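Local coordinates for protection of telomeres protein 1 (Schizosaccharomyces pombe, PDB 4HJ5) that binds single-stranded telomeric DNA to protect the 3' overhang at chromosome ends, and regulates telomerase and telomere length, at residues E85-V90 with I120-S125. The protein carries 1 engineered substitution. Residues are numbered along the deposited sequence; the frame is centred on the assembly and turned at random.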
ATOM      1  N   GLU A  85      -8.047   7.593   2.528  1.00 31.34           N
ATOM      2  CA  GLU A  85      -8.497   6.319   3.100  1.00 31.76           C
ATOM      3  C   GLU A  85      -9.814   5.868   2.451  1.00 30.36           C
ATOM      4  O   GLU A  85     -10.790   6.631   2.424  1.00 30.50           O
ATOM      5  CB  GLU A  85      -8.690   6.462   4.618  1.00 30.16           C
ATOM      6  CG  GLU A  85      -7.395   6.751   5.394  1.00 29.17           C
ATOM      7  CD  GLU A  85      -7.602   6.848   6.913  1.00 33.41           C
ATOM      8  OE1 GLU A  85      -8.764   6.811   7.370  1.00 33.94           O
ATOM      9  OE2 GLU A  85      -6.590   6.966   7.648  1.00 31.23           O
ATOM     10  N   GLY A  86      -9.839   4.643   1.930  1.00 28.79           N
ATOM     11  CA  GLY A  86     -10.993   4.133   1.192  1.00 31.98           C
ATOM     12  C   GLY A  86     -10.784   4.125  -0.323  1.00 37.10           C
ATOM     13  O   GLY A  86     -11.343   3.307  -1.058  1.00 33.61           O
ATOM     14  N   ASP A  87      -9.949   5.038  -0.794  1.00 31.69           N
ATOM     15  CA  ASP A  87      -9.553   5.045  -2.195  1.00 33.76           C
ATOM     16  C   ASP A  87      -8.887   3.737  -2.615  1.00 37.88           C
ATOM     17  O   ASP A  87      -8.295   3.016  -1.789  1.00 32.41           O
ATOM     18  CB  ASP A  87      -8.604   6.207  -2.469  1.00 32.45           C
ATOM     19  CG  ASP A  87      -9.310   7.526  -2.479  1.00 35.69           C
ATOM     20  OD1 ASP A  87     -10.544   7.506  -2.349  1.00 32.23           O
ATOM     21  OD2 ASP A  87      -8.644   8.573  -2.634  1.00 32.23           O
ATOM     22  N   TYR A  88      -9.002   3.433  -3.905  1.00 36.12           N
ATOM     23  CA  TYR A  88      -8.246   2.358  -4.509  1.00 28.05           C
ATOM     24  C   TYR A  88      -7.103   2.967  -5.293  1.00 33.60           C
ATOM     25  O   TYR A  88      -7.237   4.013  -5.950  1.00 33.97           O
ATOM     26  CB  TYR A  88      -9.115   1.527  -5.442  1.00 26.15           C
ATOM     27  CG  TYR A  88     -10.234   0.801  -4.740  1.00 33.08           C
ATOM     28  CD1 TYR A  88     -11.477   1.396  -4.578  1.00 41.28           C
ATOM     29  CD2 TYR A  88     -10.059  -0.501  -4.261  1.00 31.41           C
ATOM     30  CE1 TYR A  88     -12.517   0.721  -3.937  1.00 35.54           C
ATOM     31  CE2 TYR A  88     -11.084  -1.176  -3.623  1.00 28.12           C
ATOM     32  CZ  TYR A  88     -12.305  -0.561  -3.465  1.00 32.22           C
ATOM     33  OH  TYR A  88     -13.322  -1.230  -2.838  1.00 36.30           O
ATOM     34  N   VAL A  89      -5.968   2.305  -5.246  1.00 31.55           N
ATOM     35  CA  VAL A  89      -4.806   2.867  -5.873  1.00 31.77           C
ATOM     36  C   VAL A  89      -4.198   1.806  -6.769  1.00 28.53           C
ATOM     37  O   VAL A  89      -4.365   0.602  -6.525  1.00 26.94           O
ATOM     38  CB  VAL A  89      -3.815   3.321  -4.784  1.00 36.00           C
ATOM     39  CG1 VAL A  89      -3.159   2.118  -4.102  1.00 32.42           C
ATOM     40  CG2 VAL A  89      -2.797   4.232  -5.361  1.00 26.08           C
ATOM     41  N   VAL A  90      -3.522   2.234  -7.825  1.00 23.98           N
ATOM     42  CA  VAL A  90      -2.693   1.308  -8.584  1.00 25.26           C
ATOM     43  C   VAL A  90      -1.239   1.767  -8.498  1.00 30.79           C
ATOM     44  O   VAL A  90      -0.907   2.906  -8.863  1.00 28.05           O
ATOM     45  CB  VAL A  90      -3.144   1.182 -10.060  1.00 28.37           C
ATOM     46  CG1 VAL A  90      -3.138   2.557 -10.778  1.00 27.21           C
ATOM     47  CG2 VAL A  90      -2.273   0.207 -10.784  1.00 29.81           C
ATOM     48  N   ILE A 120       2.065   6.062  -8.959  1.00 27.04           N
ATOM     49  CA  ILE A 120       0.894   5.718  -8.179  1.00 25.85           C
ATOM     50  C   ILE A 120      -0.250   6.586  -8.675  1.00 31.30           C
ATOM     51  O   ILE A 120      -0.060   7.784  -8.925  1.00 28.85           O
ATOM     52  CB  ILE A 120       1.157   5.907  -6.670  1.00 25.60           C
ATOM     53  CG1 ILE A 120      -0.133   5.763  -5.868  1.00 33.85           C
ATOM     54  CG2 ILE A 120       1.826   7.243  -6.403  1.00 31.81           C
ATOM     55  CD1 ILE A 120       0.102   5.690  -4.374  1.00 32.41           C
ATOM     56  N   GLU A 121      -1.419   5.983  -8.870  1.00 26.72           N
ATOM     57  CA  GLU A 121      -2.575   6.738  -9.330  1.00 31.33           C
ATOM     58  C   GLU A 121      -3.859   6.152  -8.757  1.00 31.14           C
ATOM     59  O   GLU A 121      -3.983   4.943  -8.609  1.00 33.53           O
ATOM     60  CB  GLU A 121      -2.637   6.748 -10.858  1.00 29.93           C
ATOM     61  CG  GLU A 121      -1.437   7.415 -11.533  1.00 34.34           C
ATOM     62  CD  GLU A 121      -1.461   8.942 -11.455  1.00 31.47           C
ATOM     63  OE1 GLU A 121      -2.425   9.510 -10.902  1.00 30.76           O
ATOM     64  OE2 GLU A 121      -0.512   9.573 -11.961  1.00 29.51           O
ATOM     65  N   LYS A 122      -4.802   7.018  -8.406  1.00 26.48           N
ATOM     66  CA  LYS A 122      -6.064   6.549  -7.849  1.00 35.59           C
ATOM     67  C   LYS A 122      -6.760   5.733  -8.925  1.00 34.37           C
ATOM     68  O   LYS A 122      -6.649   6.046 -10.109  1.00 37.75           O
ATOM     69  CB  LYS A 122      -6.929   7.732  -7.393  1.00 33.41           C
ATOM     70  CG  LYS A 122      -8.296   7.369  -6.815  1.00 33.77           C
ATOM     71  CD  LYS A 122      -9.035   8.619  -6.293  1.00 36.05           C
ATOM     72  CE  LYS A 122      -8.163   9.433  -5.325  1.00 37.24           C
ATOM     73  NZ  LYS A 122      -8.802  10.659  -4.715  1.00 42.21           N
ATOM     74  N   VAL A 123      -7.421   4.653  -8.526  1.00 31.07           N
ATOM     75  CA  VAL A 123      -8.262   3.906  -9.452  1.00 36.18           C
ATOM     76  C   VAL A 123      -9.730   4.214  -9.163  1.00 41.42           C
ATOM     77  O   VAL A 123     -10.163   4.229  -8.005  1.00 33.32           O
ATOM     78  CB  VAL A 123      -8.028   2.399  -9.375  1.00 37.83           C
ATOM     79  CG1 VAL A 123      -8.991   1.660 -10.318  1.00 39.30           C
ATOM     80  CG2 VAL A 123      -6.580   2.063  -9.703  1.00 34.19           C
ATOM     81  N   ASP A 124     -10.493   4.483 -10.217  1.00 41.45           N
ATOM     82  CA  ASP A 124     -11.906   4.765 -10.039  1.00 42.53           C
ATOM     83  C   ASP A 124     -12.540   3.567  -9.341  1.00 37.60           C
ATOM     84  O   ASP A 124     -12.333   2.421  -9.737  1.00 39.86           O
ATOM     85  CB  ASP A 124     -12.582   5.041 -11.382  1.00 41.35           C
ATOM     86  CG  ASP A 124     -14.029   5.459 -11.227  1.00 47.11           C
ATOM     87  OD1 ASP A 124     -14.311   6.678 -11.309  1.00 55.40           O
ATOM     88  OD2 ASP A 124     -14.882   4.574 -11.011  1.00 45.22           O
ATOM     89  N   SER A 125     -13.303   3.839  -8.292  1.00 39.18           N
ATOM     90  CA  SER A 125     -13.884   2.773  -7.482  1.00 41.54           C
ATOM     91  C   SER A 125     -14.782   1.817  -8.277  1.00 45.97           C
ATOM     92  O   SER A 125     -15.149   0.763  -7.777  1.00 43.56           O
ATOM     93  CB  SER A 125     -14.652   3.356  -6.289  1.00 46.72           C
ATOM     94  OG  SER A 125     -15.713   4.198  -6.705  1.00 40.54           O
TER
HETATM   95  O   HOH W   1     -11.034   5.080  -5.310  1.00 39.15           O
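K122 sends CG out trans to its backbone nitrogen (chi1 179°) and then bends at chi3 (-52°), which carries its ammonium group over to D87, whose CG stands opposite its own carbonyl carbon. The two side chains meet beside an antiparallel pairing of strands 88-92 and 119-123 in the OB-type single-stranded DNA-binding domain. NZ of K122 forms a salt bridge with OD2 of D87 at 3.0 Å, although the placing of that oxygen is less certain; NZ also bonds to the Y82 carbonyl, and OD2 accepts from K84 N. A methionine in place of K122 would probably leave the D87 carboxylate without its cationic mate and the Y82 carbonyl without this donor.

V90 and E121 form a hydrogen-bonded pair: V90 N reaches E121 O at 2.9 Å, almost in line with the carbonyl, and E121 N returns to V90 O at 3.1 Å. On the same face as V90, V123 lays its CG2 3.6 Å from V90 CB, the two valines crossing at about a right angle, with Y20 of strand 16-28 touching both. The Y88 ring lies obliquely against S125, CD1 to CA 4.0 Å, and also packs on I133 and K134 of helix 131-137. Where the strands part, a water accepts from Y88 N and donates to V123 O, each at 3.0 Å.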